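PDB 6CNZ: chorismate mutase from Burkholderia thailandensis, which probably catalyses the pericyclic rearrangement of chorismate to prephenate, the step that leads towards phenylalanine and tyrosine. Local coordinates for residues Ala24-Ala29 and Asp116-Ser121; Ala35-Lys38 and Arg42-Ile45; Pro48-Ala53 and Ser110-Leu115; Pro69-Thr74 and Ser168-Ala173; Ser83-Asn88 and Leu163-Ser168. All blocks are in the same frame, centred on the assembly; numbering follows the deposited sequence.

Contact 1: residues Ala24-Ala29 and Asp116-Ser121; sequences ASQRLA and DRLTQS. With NO3 (nitrate ion), chain I; NO3 (nitrate ion), chain G.
Between the helical segments 24-29 and 116-121, the backbones draw nearest at Arg27 and Leu118, whose CA atoms lie 6.5 Å apart. Leu118 is the wedge between them. With its CG turned anti to the carbonyl carbon (chi1 -78°), the side chain forks against helix 15-29: CD1 presses on the backbone of Arg27, 3.5 Å from CA, while CD2 lies 4.1 Å from the amide carbon CD of Gln26, whose extended chain lies athwart the leucine. Arg27 runs antiparallel alongside Leu118. This is helix-on-helix packing inside an all-helical fold of the AroQ type, and the polar end of Arg27 reaches beyond the leucine. There the guanidinium meets a nitrate edge-on and near its own plane, NH1 giving a bond of 3.1 Å to O1 and NH2 one of 3.0 Å to O2. On another edge NE donates to a water at 2.7 Å, which also bonds to Thr119 OG1 at 2.6 Å and ties the guanidinium to helix 107-129. Gln26 faces the dimer interface, where it packs on Gln26 of the second subunit and its NE2 makes a weak bond to Tyr155 OH of that chain.

Contact 2: residues Ala35-Lys38 and Arg42-Ile45; sequences AHWK and RKPI
Lys43 lays its chain beside the indole of Trp37, the two running alongside in parallel. Its CG rests 3.8 Å from CZ3, and bends at chi2 (-88°) and chi4 bring the ammonium round to the rim of the ring, NZ standing near the indole plane 3.7 Å from CH2 instead of over a face. Lys38 behaves quite differently: extended beyond CG, it runs beneath the backbone of the turn and passes one carbonyl after another. Its CB is 3.5 Å from Lys43 O and its CE 3.3 Å from Pro44 O. At the end of the chain Lys38 NZ donates to Ile45 O at 3.1 Å, from a position tilted out of that carbonyl plane. The same ammonium has a weak second bond to Gln87 OE1 on helix 69-96, and a nitrate lies near this side chain. The backbone closes the turn. Lys38 O accepts the N-H of Lys43 at 3.2 Å and, weakly, that of Arg42. Arg42 itself has left helical geometry with a positive phi of 57°. A bond from Lys43 N back five residues to Lys38 O, spanning a residue of positive phi, is the six-to-one bond characteristic of a Schellman motif, consistent with such an end to helix 31-41.

Contact 3: residues Pro48-Ala53 and Ser110-Leu115; sequences PPREAA and STRPQL. With NO3 (nitrate ion), chain H.
Arg50 and Arg112 reach towards each other head-on and lay their guanidinium groups flat together, planes 3° apart and centres separated by 3.3 Å. The overlap is offset: Arg50 NH1 sits over the middle of its partner, 3.1 Å from Arg112 CZ, while Arg112 NH2 lies over the centre of the Arg50 group. Both chains leave the backbone with CG anti to N and then bend at chi3 (-40° in Arg50, -67° in Arg112), a turn that contributes to bringing the two planes face to face between helix 48-64 and helix 107-129. A nitrate engages the edge of the Arg112 group, its O3 taking bonds from NE at 3.0 Å and from NH2 at 2.9 Å, with a weak third bond from NH2 to O1. Arg50 CD comes to 3.5 Å from O3 and Leu115 CD1 to 3.9 Å from O2, and the Lys38 ammonium is also nearby. A salt bridge from Arg50 NE to Asp47 OD2 also holds this group. Two cations stacked this closely are probably offset by the nitrate and Asp47, and with Lys38 close by the site is consistent with a pocket suited to anions, as in AroQ enzymes, whose substrate is a dicarboxylate.

Contact 4: residues Pro69-Thr74 and Ser168-Ala173; sequences PAYART and SHVCAA
Tyr71 and Val170 form the close-knit half of this contact. The tyrosine leaves helix 69-96 with its CG anti to the backbone N (chi1 -179°), which carries the ring away from its own helix to the tail that follows helix 157-166. There OH donates to Val170 O at 2.8 Å, arriving in the carbonyl plane on a lone pair, while that oxygen in turn lies near the plane of the phenol ring. Ring atom CE1 is also 3.7 Å from His169 O. Tyr71 and Val170 are buried, and Leu126 and Val129 of helix 107-129 pack on the tyrosine. The other half is thinner. Thr74 lies across the exposed His169, its methyl CG2 touching His169 CB at 3.8 Å, and the imidazole bonds through ND1 to Asp78 instead. Between the two halves a water bridges the backbones, donating to Tyr71 O at 3.2 Å and to His169 O at 2.8 Å. Just beyond, Cys171 is joined to Cys138 by a disulfide. The irregular tail is therefore held by chemistry of several kinds: a phenol hydroxyl and a water that satisfy two successive backbone carbonyls, followed by a covalent link.

Contact 5: residues Ser83-Asn88 and Leu163-Ser168; sequences SKQLQN and LGTALS
The amide of Gln85 is met by Thr165 in the plane of its carbonyl and not over a face: OG1 donates to a lone pair of OE1 at 2.8 Å, with a C=O...donor angle of 131°. The threonine CB follows behind, 3.5 Å from the same oxygen. Gln85 spans the distance by stretching out, CG anti to the backbone N (chi1 -172°) and the rest of the chain extended, whereas Thr165 needs only its short branch, OG1 lying anti to the carbonyl carbon. A second amide, that of Gln87, has Ser83 OG in its plane, taking a bond of 2.7 Å from NE2 and pinning the glutamine side chain back along its own helix, while its OE1 is the one that Lys38 of helix 31-41 reaches. Across the contact, helix 157-166 is just ending. Leu167 departs from helical geometry, and the carbonyl oxygen of Thr165 accepts twice from Ser168, from the backbone N at 3.2 Å and from OG at 2.9 Å. The Gln85-Thr165 bond thus ties a helix end to the middle of a long helix at the protein surface. Beneath it, Leu86 packs on Leu28 of helix 15-29, against which Leu163 also rests; Gln85 touches Asp161 and Ala162 of helix 157-166, and Gln87 lies on Val34 and Ala35 of helix 31-41.

Overall arrangement
Taken together, the five contacts differ in burial and chemistry, though not simply with distance from the centre. Contact 1, about 6 Å from the chain centre, is partly buried and rests on a leucine wedge. It shares helix 107-129 with contact 3, a surface stack of arginines, and Arg27 CG meets Leu115 CD2 between them. Contacts 4 and 5 both use helix 69-96 and share Ser168; the former buries a tyrosine, the latter is one surface bond. Contact 2, at the surface about 17 Å from the centre, shapes a helix end and reaches contact 5 through Ile45, which packs on Lys84. The nitrate gripped by Arg112 in contact 3 also lies near Lys38 of contact 2, and another is held by Arg27 in contact 1.

Contact 1: residues Ala24-Ala29 and Asp116-Ser121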
# COMPACT_ATOMS: atom_id res chain seq x y z
N ALA A 24 4.23 -4.30 -4.84
CA ALA A 24 3.93 -5.72 -4.83
C ALA A 24 3.32 -6.12 -3.50
O ALA A 24 2.39 -6.93 -3.45
CB ALA A 24 5.19 -6.55 -5.10
N SER A 25 3.83 -5.56 -2.41
CA SER A 25 3.27 -5.84 -1.10
C SER A 25 1.86 -5.26 -0.98
O SER A 25 0.97 -5.89 -0.41
CB SER A 25 4.20 -5.28 -0.02
OG SER A 25 3.58 -5.30 1.25
N GLN A 26 1.66 -4.06 -1.52
CA GLN A 26 0.34 -3.45 -1.50
C GLN A 26 -0.67 -4.31 -2.25
O GLN A 26 -1.79 -4.53 -1.77
CB GLN A 26 0.44 -2.03 -2.10
CG GLN A 26 -0.81 -1.19 -1.98
CD GLN A 26 -0.60 0.28 -2.42
OE1 GLN A 26 0.52 0.79 -2.45
NE2 GLN A 26 -1.69 0.94 -2.77
N ARG A 27 -0.29 -4.84 -3.41
CA ARG A 27 -1.21 -5.70 -4.15
C ARG A 27 -1.48 -6.99 -3.39
O ARG A 27 -2.63 -7.45 -3.30
CB ARG A 27 -0.64 -6.02 -5.53
CG ARG A 27 -1.66 -6.63 -6.48
CD ARG A 27 -0.98 -7.25 -7.70
NE ARG A 27 -1.94 -7.55 -8.74
CZ ARG A 27 -2.65 -8.66 -8.80
NH1 ARG A 27 -2.49 -9.60 -7.87
NH2 ARG A 27 -3.53 -8.83 -9.78
N LEU A 28 -0.43 -7.57 -2.79
CA LEU A 28 -0.58 -8.82 -2.05
C LEU A 28 -1.49 -8.65 -0.84
O LEU A 28 -2.19 -9.59 -0.45
CB LEU A 28 0.79 -9.32 -1.61
CG LEU A 28 0.89 -10.71 -0.99
CD1 LEU A 28 0.19 -11.75 -1.89
CD2 LEU A 28 2.37 -11.09 -0.72
N ALA A 29 -1.50 -7.47 -0.22
CA ALA A 29 -2.34 -7.27 0.95
C ALA A 29 -3.82 -7.31 0.61
O ALA A 29 -4.64 -7.57 1.49
CB ALA A 29 -2.00 -5.94 1.63
N ASP A 116 -7.02 -3.38 -9.82
CA ASP A 116 -6.83 -2.95 -11.20
C ASP A 116 -5.90 -1.75 -11.30
O ASP A 116 -5.04 -1.70 -12.18
CB ASP A 116 -8.19 -2.65 -11.86
CG ASP A 116 -9.04 -3.92 -12.07
OD1 ASP A 116 -8.49 -5.05 -12.08
OD2 ASP A 116 -10.27 -3.77 -12.25
N ARG A 117 -6.05 -0.76 -10.40
CA ARG A 117 -5.09 0.34 -10.38
C ARG A 117 -3.65 -0.16 -10.22
O ARG A 117 -2.72 0.41 -10.79
CB ARG A 117 -5.40 1.32 -9.25
CG ARG A 117 -6.66 2.14 -9.42
CD ARG A 117 -6.62 3.30 -8.44
NE ARG A 117 -5.48 4.17 -8.73
CZ ARG A 117 -5.58 5.41 -9.20
NH1 ARG A 117 -6.77 5.95 -9.43
NH2 ARG A 117 -4.48 6.10 -9.45
N LEU A 118 -3.44 -1.19 -9.40
CA LEU A 118 -2.07 -1.62 -9.15
C LEU A 118 -1.43 -2.25 -10.38
O LEU A 118 -0.20 -2.23 -10.53
CB LEU A 118 -2.03 -2.57 -7.95
CG LEU A 118 -2.12 -1.79 -6.64
CD1 LEU A 118 -2.50 -2.68 -5.48
CD2 LEU A 118 -0.84 -1.05 -6.34
N THR A 119 -2.24 -2.80 -11.29
CA THR A 119 -1.70 -3.32 -12.54
C THR A 119 -0.85 -2.27 -13.24
O THR A 119 0.32 -2.51 -13.55
CB THR A 119 -2.82 -3.80 -13.46
OG1 THR A 119 -3.51 -4.89 -12.83
CG2 THR A 119 -2.25 -4.26 -14.79
N GLN A 120 -1.41 -1.08 -13.46
CA GLN A 120 -0.66 -0.03 -14.15
C GLN A 120 0.54 0.45 -13.32
O GLN A 120 1.59 0.75 -13.89
CB GLN A 120 -1.56 1.15 -14.50
CG GLN A 120 -0.85 2.22 -15.35
CD GLN A 120 -0.09 1.65 -16.57
OE1 GLN A 120 -0.58 0.76 -17.28
NE2 GLN A 120 1.11 2.16 -16.81
N SER A 121 0.38 0.59 -12.00
CA SER A 121 1.51 1.04 -11.18
C SER A 121 2.63 0.01 -11.19
O SER A 121 3.81 0.37 -11.28
CB SER A 121 1.06 1.30 -9.74
OG SER A 121 -0.07 2.15 -9.70
N NO3 I . -5.24 -11.97 -9.45
O1 NO3 I . -4.28 -12.02 -8.63
O2 NO3 I . -5.73 -10.86 -9.81
O3 NO3 I . -5.72 -13.05 -9.93
N NO3 G . 4.50 -8.12 2.82
O1 NO3 G . 3.64 -7.99 1.88
O2 NO3 G . 4.53 -9.19 3.50
O3 NO3 G . 5.30 -7.17 3.07
O HOH W 1 -3.12 -5.79 -10.45

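Contact 2: residues Ala35-Lys38 and Arg42-Ile45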
# COMPACT_ATOMS: atom_id res chain seq x y z
N ALA A 35 -9.79 -13.18 -0.34
CA ALA A 35 -10.03 -14.45 0.33
C ALA A 35 -11.29 -14.38 1.18
O ALA A 35 -12.13 -15.29 1.14
CB ALA A 35 -8.83 -14.82 1.20
N HIS A 36 -11.42 -13.31 1.96
CA HIS A 36 -12.59 -13.13 2.82
C HIS A 36 -13.89 -13.15 2.01
O HIS A 36 -14.84 -13.86 2.35
CB HIS A 36 -12.41 -11.80 3.59
CG HIS A 36 -13.39 -11.57 4.69
ND1 HIS A 36 -13.31 -10.47 5.53
CD2 HIS A 36 -14.48 -12.27 5.11
CE1 HIS A 36 -14.31 -10.50 6.39
NE2 HIS A 36 -15.03 -11.58 6.16
N TRP A 37 -13.93 -12.42 0.90
CA TRP A 37 -15.12 -12.46 0.04
C TRP A 37 -15.38 -13.87 -0.50
O TRP A 37 -16.53 -14.35 -0.50
CB TRP A 37 -14.96 -11.47 -1.11
CG TRP A 37 -16.19 -11.32 -1.92
CD1 TRP A 37 -17.22 -10.43 -1.70
CD2 TRP A 37 -16.55 -12.08 -3.08
NE1 TRP A 37 -18.18 -10.59 -2.67
CE2 TRP A 37 -17.80 -11.59 -3.52
CE3 TRP A 37 -15.95 -13.12 -3.79
CZ2 TRP A 37 -18.46 -12.12 -4.64
CZ3 TRP A 37 -16.61 -13.64 -4.92
CH2 TRP A 37 -17.85 -13.14 -5.32
N LYS A 38 -14.33 -14.56 -0.96
CA LYS A 38 -14.50 -15.92 -1.49
C LYS A 38 -14.90 -16.92 -0.42
O LYS A 38 -15.65 -17.87 -0.70
CB LYS A 38 -13.21 -16.36 -2.19
CG LYS A 38 -12.94 -15.59 -3.49
CD LYS A 38 -11.66 -16.08 -4.17
CE LYS A 38 -11.58 -15.63 -5.64
NZ LYS A 38 -10.16 -15.57 -6.10
N ARG A 42 -18.06 -18.78 -1.21
CA ARG A 42 -17.66 -20.12 -1.65
C ARG A 42 -17.25 -20.12 -3.12
O ARG A 42 -17.57 -21.04 -3.87
CB ARG A 42 -18.78 -21.14 -1.41
CG ARG A 42 -18.84 -21.69 0.01
CD ARG A 42 -19.33 -20.64 1.03
NE ARG A 42 -19.75 -21.28 2.27
CZ ARG A 42 -20.42 -20.69 3.25
NH1 ARG A 42 -20.77 -19.41 3.15
NH2 ARG A 42 -20.74 -21.40 4.32
N LYS A 43 -16.58 -19.05 -3.54
CA LYS A 43 -16.04 -19.04 -4.90
C LYS A 43 -14.61 -19.57 -4.88
O LYS A 43 -13.89 -19.35 -3.91
CB LYS A 43 -16.06 -17.62 -5.48
CG LYS A 43 -17.43 -17.18 -6.05
CD LYS A 43 -17.58 -17.60 -7.50
CE LYS A 43 -18.80 -16.97 -8.14
NZ LYS A 43 -18.77 -15.49 -8.03
N PRO A 44 -14.18 -20.30 -5.90
CA PRO A 44 -12.83 -20.89 -5.86
C PRO A 44 -11.73 -19.84 -5.92
O PRO A 44 -11.83 -18.82 -6.61
CB PRO A 44 -12.79 -21.79 -7.10
CG PRO A 44 -13.88 -21.23 -8.01
CD PRO A 44 -14.95 -20.75 -7.08
N ILE A 45 -10.65 -20.12 -5.19
CA ILE A 45 -9.48 -19.24 -5.21
C ILE A 45 -8.94 -19.12 -6.62
O ILE A 45 -8.59 -18.02 -7.08
CB ILE A 45 -8.42 -19.75 -4.21
CG1 ILE A 45 -8.90 -19.46 -2.79
CG2 ILE A 45 -7.05 -19.12 -4.48
CD1 ILE A 45 -8.08 -20.11 -1.72

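Contact 3: residues Pro48-Ala53 and Ser110-Leu115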
# COMPACT_ATOMS: atom_id res chain seq x y z
N PRO A 48 -9.34 -19.40 -13.60
CA PRO A 48 -8.53 -19.46 -14.84
C PRO A 48 -8.91 -18.39 -15.86
O PRO A 48 -8.01 -17.71 -16.39
CB PRO A 48 -8.82 -20.87 -15.39
CG PRO A 48 -9.22 -21.67 -14.21
CD PRO A 48 -9.90 -20.72 -13.24
N PRO A 49 -10.19 -18.19 -16.19
CA PRO A 49 -10.50 -17.18 -17.21
C PRO A 49 -10.18 -15.76 -16.77
O PRO A 49 -9.76 -14.95 -17.61
CB PRO A 49 -12.00 -17.38 -17.48
CG PRO A 49 -12.53 -17.96 -16.25
CD PRO A 49 -11.43 -18.83 -15.69
N ARG A 50 -10.34 -15.42 -15.49
CA ARG A 50 -9.98 -14.08 -15.05
C ARG A 50 -8.47 -13.89 -15.04
O ARG A 50 -7.98 -12.81 -15.39
CB ARG A 50 -10.56 -13.79 -13.67
CG ARG A 50 -10.01 -12.49 -13.05
CD ARG A 50 -10.75 -12.11 -11.78
NE ARG A 50 -12.18 -12.36 -11.90
CZ ARG A 50 -13.06 -11.50 -12.39
NH1 ARG A 50 -12.66 -10.29 -12.80
NH2 ARG A 50 -14.35 -11.83 -12.48
N GLU A 51 -7.73 -14.92 -14.64
CA GLU A 51 -6.27 -14.84 -14.65
C GLU A 51 -5.75 -14.64 -16.06
O GLU A 51 -4.97 -13.72 -16.33
CB GLU A 51 -5.69 -16.10 -14.01
CG GLU A 51 -6.09 -16.24 -12.53
CD GLU A 51 -5.74 -17.59 -11.89
OE1 GLU A 51 -4.79 -18.26 -12.34
OE2 GLU A 51 -6.44 -17.98 -10.93
N ALA A 52 -6.20 -15.49 -16.99
CA ALA A 52 -5.73 -15.42 -18.37
C ALA A 52 -6.06 -14.08 -19.00
O ALA A 52 -5.29 -13.57 -19.83
CB ALA A 52 -6.35 -16.56 -19.19
N ALA A 53 -7.21 -13.50 -18.64
CA ALA A 53 -7.55 -12.18 -19.12
C ALA A 53 -6.58 -11.14 -18.56
O ALA A 53 -6.09 -10.27 -19.30
CB ALA A 53 -8.98 -11.84 -18.73
N SER A 110 -15.25 -2.70 -4.33
CA SER A 110 -14.23 -2.25 -3.40
C SER A 110 -12.86 -2.86 -3.70
O SER A 110 -11.89 -2.14 -3.93
CB SER A 110 -14.66 -2.55 -1.95
OG SER A 110 -13.69 -2.12 -1.01
N THR A 111 -12.76 -4.19 -3.72
CA THR A 111 -11.42 -4.78 -3.79
C THR A 111 -10.85 -4.75 -5.22
O THR A 111 -9.72 -4.30 -5.44
CB THR A 111 -11.44 -6.20 -3.22
OG1 THR A 111 -11.95 -6.17 -1.88
CG2 THR A 111 -10.04 -6.78 -3.22
N ARG A 112 -11.63 -5.20 -6.20
CA ARG A 112 -11.08 -5.29 -7.55
C ARG A 112 -10.66 -3.96 -8.17
O ARG A 112 -9.68 -3.95 -8.93
CB ARG A 112 -12.09 -6.01 -8.46
CG ARG A 112 -11.56 -6.26 -9.86
CD ARG A 112 -12.42 -7.27 -10.58
NE ARG A 112 -12.33 -8.60 -9.98
CZ ARG A 112 -13.36 -9.44 -9.85
NH1 ARG A 112 -14.58 -9.08 -10.27
NH2 ARG A 112 -13.18 -10.63 -9.30
N PRO A 113 -11.33 -2.82 -7.93
CA PRO A 113 -10.78 -1.56 -8.45
C PRO A 113 -9.39 -1.24 -7.90
O PRO A 113 -8.57 -0.67 -8.62
CB PRO A 113 -11.81 -0.52 -8.00
CG PRO A 113 -13.07 -1.27 -7.87
CD PRO A 113 -12.66 -2.62 -7.34
N GLN A 114 -9.12 -1.60 -6.64
CA GLN A 114 -7.78 -1.38 -6.10
C GLN A 114 -6.76 -2.28 -6.78
O GLN A 114 -5.63 -1.87 -7.08
CB GLN A 114 -7.80 -1.62 -4.58
CG GLN A 114 -8.68 -0.67 -3.76
CD GLN A 114 -8.75 -1.07 -2.28
OE1 GLN A 114 -7.83 -0.78 -1.51
NE2 GLN A 114 -9.82 -1.75 -1.90
N LEU A 115 -7.14 -3.53 -7.02
CA LEU A 115 -6.28 -4.45 -7.75
C LEU A 115 -5.99 -3.94 -9.15
O LEU A 115 -4.86 -4.04 -9.63
CB LEU A 115 -6.92 -5.83 -7.80
CG LEU A 115 -6.89 -6.64 -6.51
CD1 LEU A 115 -7.76 -7.89 -6.67
CD2 LEU A 115 -5.42 -7.01 -6.16
N NO3 H . -9.90 -11.48 -8.18
O1 NO3 H . -10.70 -12.46 -8.05
O2 NO3 H . -8.72 -11.57 -7.73
O3 NO3 H . -10.29 -10.43 -8.77

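Contact 4: residues Pro69-Thr74 and Ser168-Ala173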
# COMPACT_ATOMS: atom_id res chain seq x y z
N PRO A 69 7.29 -7.95 -23.08
CA PRO A 69 6.01 -8.55 -22.68
C PRO A 69 6.16 -9.82 -21.87
O PRO A 69 5.36 -10.06 -20.96
CB PRO A 69 5.31 -8.81 -24.03
CG PRO A 69 5.93 -7.84 -24.98
CD PRO A 69 7.37 -7.68 -24.53
N ALA A 70 7.16 -10.65 -22.18
CA ALA A 70 7.31 -11.90 -21.44
C ALA A 70 7.79 -11.65 -20.01
O ALA A 70 7.39 -12.35 -19.07
CB ALA A 70 8.26 -12.84 -22.18
N TYR A 71 8.65 -10.65 -19.84
CA TYR A 71 9.09 -10.26 -18.50
C TYR A 71 7.92 -9.78 -17.65
O TYR A 71 7.80 -10.16 -16.48
CB TYR A 71 10.13 -9.17 -18.65
CG TYR A 71 10.74 -8.65 -17.38
CD1 TYR A 71 11.35 -9.51 -16.48
CD2 TYR A 71 10.76 -7.29 -17.11
CE1 TYR A 71 11.94 -9.03 -15.33
CE2 TYR A 71 11.35 -6.80 -15.98
CZ TYR A 71 11.95 -7.67 -15.09
OH TYR A 71 12.54 -7.18 -13.95
N ALA A 72 7.05 -8.95 -18.23
CA ALA A 72 5.89 -8.50 -17.47
C ALA A 72 4.92 -9.64 -17.21
O ALA A 72 4.38 -9.76 -16.10
CB ALA A 72 5.19 -7.36 -18.21
N ARG A 73 4.70 -10.51 -18.20
CA ARG A 73 3.77 -11.62 -18.01
C ARG A 73 4.24 -12.54 -16.89
O ARG A 73 3.48 -12.86 -15.97
CB ARG A 73 3.61 -12.42 -19.31
CG ARG A 73 2.61 -13.57 -19.17
CD ARG A 73 2.67 -14.57 -20.34
NE ARG A 73 1.56 -15.52 -20.22
CZ ARG A 73 0.35 -15.33 -20.73
NH1 ARG A 73 0.08 -14.23 -21.42
NH2 ARG A 73 -0.60 -16.24 -20.56
N THR A 74 5.50 -12.95 -16.95
CA THR A 74 6.06 -13.78 -15.89
C THR A 74 5.91 -13.12 -14.53
O THR A 74 5.51 -13.76 -13.55
CB THR A 74 7.53 -14.08 -16.17
OG1 THR A 74 7.62 -14.88 -17.34
CG2 THR A 74 8.16 -14.83 -15.01
N SER A 168 9.97 -13.27 -7.31
CA SER A 168 10.95 -14.32 -7.53
C SER A 168 11.49 -14.36 -8.96
O SER A 168 12.43 -15.12 -9.22
CB SER A 168 10.36 -15.69 -7.14
OG SER A 168 9.34 -16.12 -8.03
N HIS A 169 10.96 -13.55 -9.89
CA HIS A 169 11.56 -13.45 -11.22
C HIS A 169 11.81 -12.00 -11.62
O HIS A 169 11.81 -11.67 -12.81
CB HIS A 169 10.69 -14.14 -12.27
CG HIS A 169 10.48 -15.59 -12.01
ND1 HIS A 169 9.46 -16.05 -11.20
CD2 HIS A 169 11.17 -16.69 -12.41
CE1 HIS A 169 9.52 -17.37 -11.12
NE2 HIS A 169 10.55 -17.78 -11.85
N VAL A 170 12.07 -11.14 -10.64
CA VAL A 170 12.45 -9.77 -10.95
C VAL A 170 13.87 -9.73 -11.51
O VAL A 170 14.15 -9.01 -12.49
CB VAL A 170 12.30 -8.88 -9.70
CG1 VAL A 170 12.97 -7.53 -9.90
CG2 VAL A 170 10.83 -8.68 -9.37
N CYS A 171 14.78 -10.49 -10.92
CA CYS A 171 16.15 -10.57 -11.40
C CYS A 171 16.34 -11.86 -12.18
O CYS A 171 15.77 -12.89 -11.84
CB CYS A 171 17.17 -10.53 -10.26
SG CYS A 171 17.06 -9.13 -9.13
N ALA A 172 17.14 -11.77 -13.24
CA ALA A 172 17.41 -12.93 -14.07
C ALA A 172 17.91 -14.11 -13.24
O ALA A 172 17.39 -15.23 -13.36
CB ALA A 172 18.41 -12.57 -15.16
N ALA A 173 18.90 -13.88 -12.39
CA ALA A 173 19.47 -14.96 -11.58
C ALA A 173 18.45 -15.53 -10.58
O ALA A 173 18.24 -14.99 -9.50
CB ALA A 173 20.72 -14.47 -10.84
O HOH W 2 9.55 -11.85 -14.40

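Contact 5: residues Ser83-Asn88 and Leu163-Ser168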
# COMPACT_ATOMS: atom_id res chain seq x y z
N SER A 83 -0.76 -14.31 -4.70
CA SER A 83 -2.11 -14.06 -4.19
C SER A 83 -2.78 -15.38 -3.80
O SER A 83 -3.30 -15.52 -2.68
CB SER A 83 -2.92 -13.32 -5.25
OG SER A 83 -4.25 -13.08 -4.81
N LYS A 84 -2.74 -16.37 -4.69
CA LYS A 84 -3.43 -17.63 -4.41
C LYS A 84 -2.79 -18.36 -3.23
O LYS A 84 -3.49 -18.97 -2.42
CB LYS A 84 -3.43 -18.51 -5.66
CG LYS A 84 -4.42 -18.04 -6.72
CD LYS A 84 -4.08 -18.57 -8.11
CE LYS A 84 -4.41 -20.04 -8.27
NZ LYS A 84 -4.23 -20.46 -9.70
N GLN A 85 -1.46 -18.33 -3.14
CA GLN A 85 -0.77 -18.88 -1.99
C GLN A 85 -1.30 -18.27 -0.69
O GLN A 85 -1.65 -18.99 0.26
CB GLN A 85 0.73 -18.63 -2.15
CG GLN A 85 1.65 -19.28 -1.16
CD GLN A 85 3.07 -18.80 -1.35
OE1 GLN A 85 3.49 -18.53 -2.48
NE2 GLN A 85 3.80 -18.62 -0.26
N LEU A 86 -1.32 -16.95 -0.61
CA LEU A 86 -1.83 -16.28 0.58
C LEU A 86 -3.29 -16.66 0.84
O LEU A 86 -3.66 -16.98 1.98
CB LEU A 86 -1.68 -14.76 0.44
CG LEU A 86 -2.06 -13.90 1.66
CD1 LEU A 86 -1.55 -14.53 2.95
CD2 LEU A 86 -1.51 -12.48 1.54
N GLN A 87 -4.13 -16.62 -0.19
CA GLN A 87 -5.55 -16.94 -0.00
C GLN A 87 -5.74 -18.36 0.51
O GLN A 87 -6.58 -18.61 1.39
CB GLN A 87 -6.34 -16.76 -1.31
CG GLN A 87 -6.41 -15.31 -1.86
CD GLN A 87 -7.08 -15.26 -3.24
OE1 GLN A 87 -8.18 -15.79 -3.42
NE2 GLN A 87 -6.42 -14.65 -4.22
N ASN A 88 -4.99 -19.32 -0.03
CA ASN A 88 -5.08 -20.68 0.46
C ASN A 88 -4.63 -20.78 1.92
O ASN A 88 -5.24 -21.50 2.71
CB ASN A 88 -4.28 -21.63 -0.43
CG ASN A 88 -5.12 -22.14 -1.57
OD1 ASN A 88 -6.11 -22.82 -1.35
ND2 ASN A 88 -4.76 -21.77 -2.81
N LEU A 163 5.20 -12.85 -0.48
CA LEU A 163 5.88 -11.72 -1.11
C LEU A 163 7.16 -12.18 -1.80
O LEU A 163 7.51 -11.66 -2.87
CB LEU A 163 6.18 -10.63 -0.09
CG LEU A 163 6.94 -9.35 -0.51
CD1 LEU A 163 6.16 -8.54 -1.51
CD2 LEU A 163 7.25 -8.50 0.71
N GLY A 164 7.84 -13.17 -1.22
CA GLY A 164 9.00 -13.76 -1.90
C GLY A 164 8.61 -14.39 -3.23
O GLY A 164 9.27 -14.17 -4.25
N THR A 165 7.53 -15.18 -3.23
CA THR A 165 6.99 -15.71 -4.48
C THR A 165 6.76 -14.60 -5.50
O THR A 165 7.16 -14.71 -6.66
CB THR A 165 5.68 -16.47 -4.22
OG1 THR A 165 5.93 -17.55 -3.33
CG2 THR A 165 5.09 -17.02 -5.52
N ALA A 166 6.16 -13.49 -5.05
CA ALA A 166 5.76 -12.43 -5.98
C ALA A 166 6.96 -11.75 -6.62
O ALA A 166 6.83 -11.17 -7.71
CB ALA A 166 4.91 -11.38 -5.25
N LEU A 167 8.11 -11.76 -5.96
CA LEU A 167 9.29 -11.07 -6.48
C LEU A 167 10.36 -12.05 -6.96
O LEU A 167 11.53 -11.69 -7.04
CB LEU A 167 9.84 -10.14 -5.40
CG LEU A 167 8.77 -9.11 -4.96
CD1 LEU A 167 9.15 -8.39 -3.66
CD2 LEU A 167 8.53 -8.11 -6.09
N SER A 168 9.97 -13.27 -7.31
CA SER A 168 10.95 -14.32 -7.53
C SER A 168 11.49 -14.36 -8.96
O SER A 168 12.43 -15.12 -9.22
CB SER A 168 10.36 -15.69 -7.14
OG SER A 168 9.34 -16.12 -8.03